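Polysaccharide deacetylase (Streptococcus pyogenes, PDB 6DQ3) removes N-acetyl groups from the cell wall linkage unit of streptococcal rhamnopolysaccharides, as a zinc-containing deacetylase of the carbohydrate esterase 4 family. Local coordinates at residues Q39-M44 against Y49-P54; Q183-L188 against G206-N211. All blocks are in the same frame, centred on the assembly; numbering follows the deposited sequence.

Contact 1. Residues Q39-M44 against Y49-P54; sequences QQLQKM and YYFLSP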
loop_
_atom_site.group_PDB
_atom_site.type_symbol
_atom_site.label_atom_id
_atom_site.label_comp_id
_atom_site.label_asym_id
_atom_site.label_seq_id
_atom_site.Cartn_x
_atom_site.Cartn_y
_atom_site.Cartn_z
ATOM N N GLN A 39 9.710 12.045 -10.513
ATOM C CA GLN A 39 11.042 11.620 -10.931
ATOM C C GLN A 39 11.339 10.182 -10.514
ATOM O O GLN A 39 12.069 9.475 -11.219
ATOM C CB GLN A 39 12.098 12.565 -10.356
ATOM C CG GLN A 39 12.078 13.953 -10.975
ATOM C CD GLN A 39 12.812 14.988 -10.141
ATOM O OE1 GLN A 39 13.594 14.654 -9.253
ATOM N NE2 GLN A 39 12.558 16.262 -10.428
ATOM N N GLN A 40 10.796 9.737 -9.380
ATOM C CA GLN A 40 10.962 8.342 -8.984
ATOM C C GLN A 40 10.255 7.411 -9.960
ATOM O O GLN A 40 10.827 6.410 -10.404
ATOM C CB GLN A 40 10.435 8.135 -7.567
ATOM C CG GLN A 40 11.275 8.792 -6.488
ATOM C CD GLN A 40 10.571 8.809 -5.146
ATOM O OE1 GLN A 40 9.372 8.540 -5.060
ATOM N NE2 GLN A 40 11.312 9.125 -4.094
ATOM N N LEU A 41 9.008 7.728 -10.316
ATOM C CA LEU A 41 8.288 6.876 -11.254
ATOM C C LEU A 41 8.944 6.895 -12.628
ATOM O O LEU A 41 9.042 5.854 -13.289
ATOM C CB LEU A 41 6.834 7.315 -11.369
ATOM C CG LEU A 41 5.883 6.982 -10.229
ATOM C CD1 LEU A 41 4.478 7.415 -10.630
ATOM C CD2 LEU A 41 5.918 5.507 -9.891
ATOM N N GLN A 42 9.372 8.073 -13.092
ATOM C CA GLN A 42 10.071 8.155 -14.365
ATOM C C GLN A 42 11.259 7.201 -14.400
ATOM O O GLN A 42 11.469 6.486 -15.385
ATOM C CB GLN A 42 10.532 9.590 -14.616
ATOM C CG GLN A 42 11.296 9.779 -15.912
ATOM C CD GLN A 42 11.889 11.172 -16.032
ATOM O OE1 GLN A 42 11.988 11.903 -15.046
ATOM N NE2 GLN A 42 12.286 11.548 -17.241
ATOM N N LYS A 43 12.049 7.175 -13.322
ATOM C CA LYS A 43 13.239 6.331 -13.297
ATOM C C LYS A 43 12.869 4.851 -13.253
ATOM O O LYS A 43 13.525 4.024 -13.899
ATOM C CB LYS A 43 14.115 6.714 -12.105
ATOM C CG LYS A 43 15.471 6.037 -12.063
ATOM C CD LYS A 43 16.412 6.547 -13.140
ATOM C CE LYS A 43 17.658 5.678 -13.195
ATOM N NZ LYS A 43 18.743 6.294 -14.008
ATOM N N MET A 44 11.824 4.494 -12.502
ATOM C CA MET A 44 11.361 3.109 -12.512
ATOM C C MET A 44 10.899 2.699 -13.905
ATOM O O MET A 44 11.196 1.590 -14.365
ATOM C CB MET A 44 10.231 2.919 -11.504
ATOM C CG MET A 44 10.665 3.022 -10.053
ATOM S SD MET A 44 9.297 2.740 -8.918
ATOM C CE MET A 44 9.485 4.144 -7.818
ATOM N N TYR A 49 10.580 -1.228 -15.036
ATOM C CA TYR A 49 9.841 -1.846 -13.948
ATOM C C TYR A 49 8.404 -2.147 -14.361
ATOM O O TYR A 49 7.757 -1.359 -15.056
ATOM C CB TYR A 49 9.852 -0.952 -12.705
ATOM C CG TYR A 49 10.981 -1.277 -11.752
ATOM C CD1 TYR A 49 12.224 -0.682 -11.899
ATOM C CD2 TYR A 49 10.812 -2.198 -10.721
ATOM C CE1 TYR A 49 13.267 -0.979 -11.047
ATOM C CE2 TYR A 49 11.855 -2.505 -9.855
ATOM C CZ TYR A 49 13.082 -1.892 -10.026
ATOM O OH TYR A 49 14.130 -2.185 -9.181
ATOM N N TYR A 50 7.928 -3.315 -13.936
ATOM C CA TYR A 50 6.541 -3.749 -14.057
ATOM C C TYR A 50 5.840 -3.463 -12.734
ATOM O O TYR A 50 6.317 -3.877 -11.673
ATOM C CB TYR A 50 6.513 -5.245 -14.398
ATOM C CG TYR A 50 5.156 -5.877 -14.610
ATOM C CD1 TYR A 50 4.312 -6.141 -13.539
ATOM C CD2 TYR A 50 4.737 -6.252 -15.880
ATOM C CE1 TYR A 50 3.071 -6.730 -13.733
ATOM C CE2 TYR A 50 3.504 -6.845 -16.082
ATOM C CZ TYR A 50 2.674 -7.082 -15.007
ATOM O OH TYR A 50 1.447 -7.672 -15.217
ATOM N N PHE A 51 4.723 -2.742 -12.795
ATOM C CA PHE A 51 4.010 -2.308 -11.599
ATOM C C PHE A 51 2.914 -3.311 -11.258
ATOM O O PHE A 51 1.980 -3.513 -12.041
ATOM C CB PHE A 51 3.425 -0.910 -11.814
ATOM C CG PHE A 51 4.467 0.137 -12.093
ATOM C CD1 PHE A 51 5.161 0.728 -11.052
ATOM C CD2 PHE A 51 4.748 0.532 -13.392
ATOM C CE1 PHE A 51 6.128 1.679 -11.297
ATOM C CE2 PHE A 51 5.711 1.493 -13.644
ATOM C CZ PHE A 51 6.401 2.065 -12.598
ATOM N N LEU A 52 3.019 -3.920 -10.083
ATOM C CA LEU A 52 2.176 -5.051 -9.734
ATOM C C LEU A 52 0.893 -4.632 -9.026
ATOM O O LEU A 52 0.852 -3.633 -8.305
ATOM C CB LEU A 52 2.944 -6.014 -8.828
ATOM C CG LEU A 52 4.305 -6.500 -9.322
ATOM C CD1 LEU A 52 5.118 -7.021 -8.143
ATOM C CD2 LEU A 52 4.121 -7.566 -10.383
ATOM N N SER A 53 -0.165 -5.431 -9.239
ATOM C CA SER A 53 -1.370 -5.412 -8.425
ATOM C C SER A 53 -1.223 -6.376 -7.253
ATOM O O SER A 53 -0.353 -7.256 -7.267
ATOM C CB SER A 53 -2.575 -5.821 -9.262
ATOM O OG SER A 53 -2.537 -7.215 -9.519
ATOM N N PRO A 54 -2.072 -6.254 -6.223
ATOM C CA PRO A 54 -2.015 -7.234 -5.118
ATOM C C PRO A 54 -2.133 -8.678 -5.592
ATOM O O PRO A 54 -1.388 -9.548 -5.123
ATOM C CB PRO A 54 -3.199 -6.827 -4.225
ATOM C CG PRO A 54 -3.423 -5.360 -4.523
ATOM C CD PRO A 54 -3.082 -5.201 -5.990
#

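Contact 2. Residues Q183-L188 against G206-N211; sequences QIAARL and GLLSLN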
loop_
_atom_site.group_PDB
_atom_site.type_symbol
_atom_site.label_atom_id
_atom_site.label_comp_id
_atom_site.label_asym_id
_atom_site.label_seq_id
_atom_site.Cartn_x
_atom_site.Cartn_y
_atom_site.Cartn_z
ATOM N N GLN A 183 -3.193 -14.810 12.729
ATOM C CA GLN A 183 -4.111 -15.941 12.692
ATOM C C GLN A 183 -5.489 -15.494 12.221
ATOM O O GLN A 183 -6.119 -16.158 11.392
ATOM C CB GLN A 183 -4.187 -16.604 14.073
ATOM C CG GLN A 183 -2.861 -17.207 14.559
ATOM C CD GLN A 183 -2.806 -17.418 16.068
ATOM O OE1 GLN A 183 -3.765 -17.137 16.785
ATOM N NE2 GLN A 183 -1.676 -17.914 16.553
ATOM N N ILE A 184 -5.960 -14.347 12.715
ATOM C CA ILE A 184 -7.281 -13.858 12.334
ATOM C C ILE A 184 -7.297 -13.457 10.862
ATOM O O ILE A 184 -8.219 -13.811 10.118
ATOM C CB ILE A 184 -7.695 -12.683 13.241
ATOM C CG1 ILE A 184 -7.963 -13.177 14.666
ATOM C CG2 ILE A 184 -8.920 -11.984 12.673
ATOM C CD1 ILE A 184 -8.165 -12.067 15.685
ATOM N N ALA A 185 -6.286 -12.704 10.424
ATOM C CA ALA A 185 -6.232 -12.291 9.025
ATOM C C ALA A 185 -6.328 -13.497 8.101
ATOM O O ALA A 185 -7.025 -13.455 7.082
ATOM C CB ALA A 185 -4.949 -11.504 8.758
ATOM N N ALA A 186 -5.652 -14.592 8.455
ATOM C CA ALA A 186 -5.718 -15.799 7.637
ATOM C C ALA A 186 -7.130 -16.369 7.607
ATOM O O ALA A 186 -7.629 -16.758 6.543
ATOM C CB ALA A 186 -4.731 -16.840 8.169
ATOM N N ARG A 187 -7.796 -16.420 8.767
ATOM C CA ARG A 187 -9.137 -16.993 8.832
ATOM C C ARG A 187 -10.153 -16.138 8.089
ATOM O O ARG A 187 -11.185 -16.652 7.639
ATOM C CB ARG A 187 -9.572 -17.161 10.288
ATOM C CG ARG A 187 -8.936 -18.338 11.005
ATOM C CD ARG A 187 -9.692 -18.694 12.283
ATOM N NE ARG A 187 -9.706 -17.600 13.249
ATOM C CZ ARG A 187 -8.813 -17.449 14.223
ATOM N NH1 ARG A 187 -7.827 -18.324 14.367
ATOM N NH2 ARG A 187 -8.909 -16.420 15.054
ATOM N N LEU A 188 -9.892 -14.840 7.968
ATOM C CA LEU A 188 -10.748 -13.935 7.217
ATOM C C LEU A 188 -10.435 -13.934 5.726
ATOM O O LEU A 188 -10.966 -13.091 5.000
ATOM C CB LEU A 188 -10.616 -12.517 7.772
ATOM C CG LEU A 188 -11.074 -12.306 9.213
ATOM C CD1 LEU A 188 -10.794 -10.889 9.666
ATOM C CD2 LEU A 188 -12.558 -12.633 9.331
ATOM N N GLY A 206 6.802 -14.146 5.633
ATOM C CA GLY A 206 5.421 -14.434 5.963
ATOM C C GLY A 206 4.506 -13.660 5.035
ATOM O O GLY A 206 4.573 -12.426 4.983
ATOM N N LEU A 207 3.658 -14.360 4.279
ATOM C CA LEU A 207 2.813 -13.671 3.312
ATOM C C LEU A 207 1.920 -12.635 3.983
ATOM O O LEU A 207 1.568 -11.627 3.359
ATOM C CB LEU A 207 1.963 -14.673 2.541
ATOM C CG LEU A 207 2.729 -15.623 1.619
ATOM C CD1 LEU A 207 1.756 -16.538 0.883
ATOM C CD2 LEU A 207 3.601 -14.860 0.637
ATOM N N LEU A 208 1.528 -12.866 5.236
ATOM C CA LEU A 208 0.708 -11.908 5.965
ATOM C C LEU A 208 1.534 -10.934 6.798
ATOM O O LEU A 208 0.968 -10.198 7.618
ATOM C CB LEU A 208 -0.287 -12.634 6.869
ATOM C CG LEU A 208 -1.354 -13.430 6.120
ATOM C CD1 LEU A 208 -2.213 -14.226 7.103
ATOM C CD2 LEU A 208 -2.228 -12.541 5.248
ATOM N N SER A 209 2.847 -10.902 6.593
ATOM C CA SER A 209 3.730 -10.013 7.336
ATOM C C SER A 209 4.931 -9.619 6.474
ATOM O O SER A 209 6.092 -9.767 6.855
ATOM C CB SER A 209 4.165 -10.681 8.638
ATOM O OG SER A 209 4.717 -11.965 8.390
ATOM N N LEU A 210 4.651 -9.060 5.297
ATOM C CA LEU A 210 5.694 -8.749 4.330
ATOM C C LEU A 210 6.404 -7.439 4.646
ATOM O O LEU A 210 5.785 -6.469 5.098
ATOM C CB LEU A 210 5.092 -8.664 2.929
ATOM C CG LEU A 210 4.470 -9.944 2.376
ATOM C CD1 LEU A 210 3.583 -9.651 1.175
ATOM C CD2 LEU A 210 5.570 -10.926 2.009
ATOM N N ASN A 211 7.710 -7.410 4.368
ATOM C CA ASN A 211 8.501 -6.198 4.523
ATOM C C ASN A 211 8.047 -5.133 3.528
ATOM O O ASN A 211 7.521 -5.441 2.455
ATOM C CB ASN A 211 9.991 -6.460 4.270
ATOM C CG ASN A 211 10.624 -7.402 5.271
ATOM O OD1 ASN A 211 10.081 -7.672 6.339
ATOM N ND2 ASN A 211 11.808 -7.899 4.924
#

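Contact 1. Residues Q39-M44 against Y49-P54
The carbonyl oxygen M44 O, near the end of helix 34-46, accepts a hydrogen bond from the backbone N of Y49 at 3.0 Å. The N-H...O angle of 165° makes the bond nearly straight, although the donor is tilted 27° out of the carbonyl plane. M44 O also lies close to the plane of the Y49 ring, at its edge, 3.5 Å from Y49 CD1, and Y49 CB approaches it as well. Above the face of that ring, at a distance, stands M44 SD, 5.5 Å from the ring centroid. To the F51 ring the sulfur comes at the edge instead, so M44 makes two Met-aromatic contacts of different geometry.

Helix 34-46 packs against the outer face of the deacetylase barrel sheet and leads through a short loop into strand 50-51, one of its strands, which pairs in parallel with strand 71-77. With M44 CG anti to the carbonyl carbon (chi1 -69°), the chain runs on to SD, 4.1 Å from F51 CE1. M44 CB lies 4.1 Å from F51 CZ. L41, one helical turn earlier, brings its CD2 branch obliquely to the ring, 4.1 Å from F51 CE1. L74 of strand 71-77 touches both L41 and F51, which extends the apolar layer between helix and sheet. L225 and M228 of helix 221-228 also pack against Y49.

Contact 2. Residues Q183-L188 against G206-N211
The backbones of A185 and L208 approach no closer than 7.6 Å between CA atoms, a gap that the L208 side chain bridges from a type I beta turn, G206 to S209, to helix 179-187. In the deacetylase barrel this turn leads into strand 210-214, which pairs in parallel with strand 192-198, so the contact joins a strand's entry to the last turns of a helix. The turn is closed by S209 N donating to G206 O at 2.8 Å. At its first position the backbone of G206 has positive phi (99°).

L208 points its CB toward the helix. With CG anti to the carbonyl carbon (chi1 -67°) and an extended second torsion, the side chain carries its CD1 branch forward to the two alanines. A185 also directs its CB toward the turn, and this methyl meets L208 CD1 at 4.2 Å. The buried A185 and the exposed A186 place the leucine tip at the border between interior and surface. Y190 touches both A185 and L208, while Y172 touches A185 and uses its hydroxyl to hydrogen-bond L208 O. On A186, CD1 of L208 reaches both the methyl, 3.8 Å from CB, and the helix backbone, 3.7 Å from N.

In the fold
Both contacts join a helix to a segment associated with the same mixed sheet, but they use different helices and strands, and their centres lie 25 Å apart. Contact 1 is buried: all four touching residues are interior, and 209 Å² is covered. Contact 2 covers 101 Å² and has both a buried and an exposed participant. Chain distance separates them too, since a short connection ties 39-44 to 49-54, whereas strands 192-198 and 201-202 intervene between 183-188 and 206-211. Their chemistry differs with burial: contact 1 combines a backbone hydrogen bond with sulfur, aromatic and aliphatic packing, while contact 2 rests on one leucine branch against small alanines.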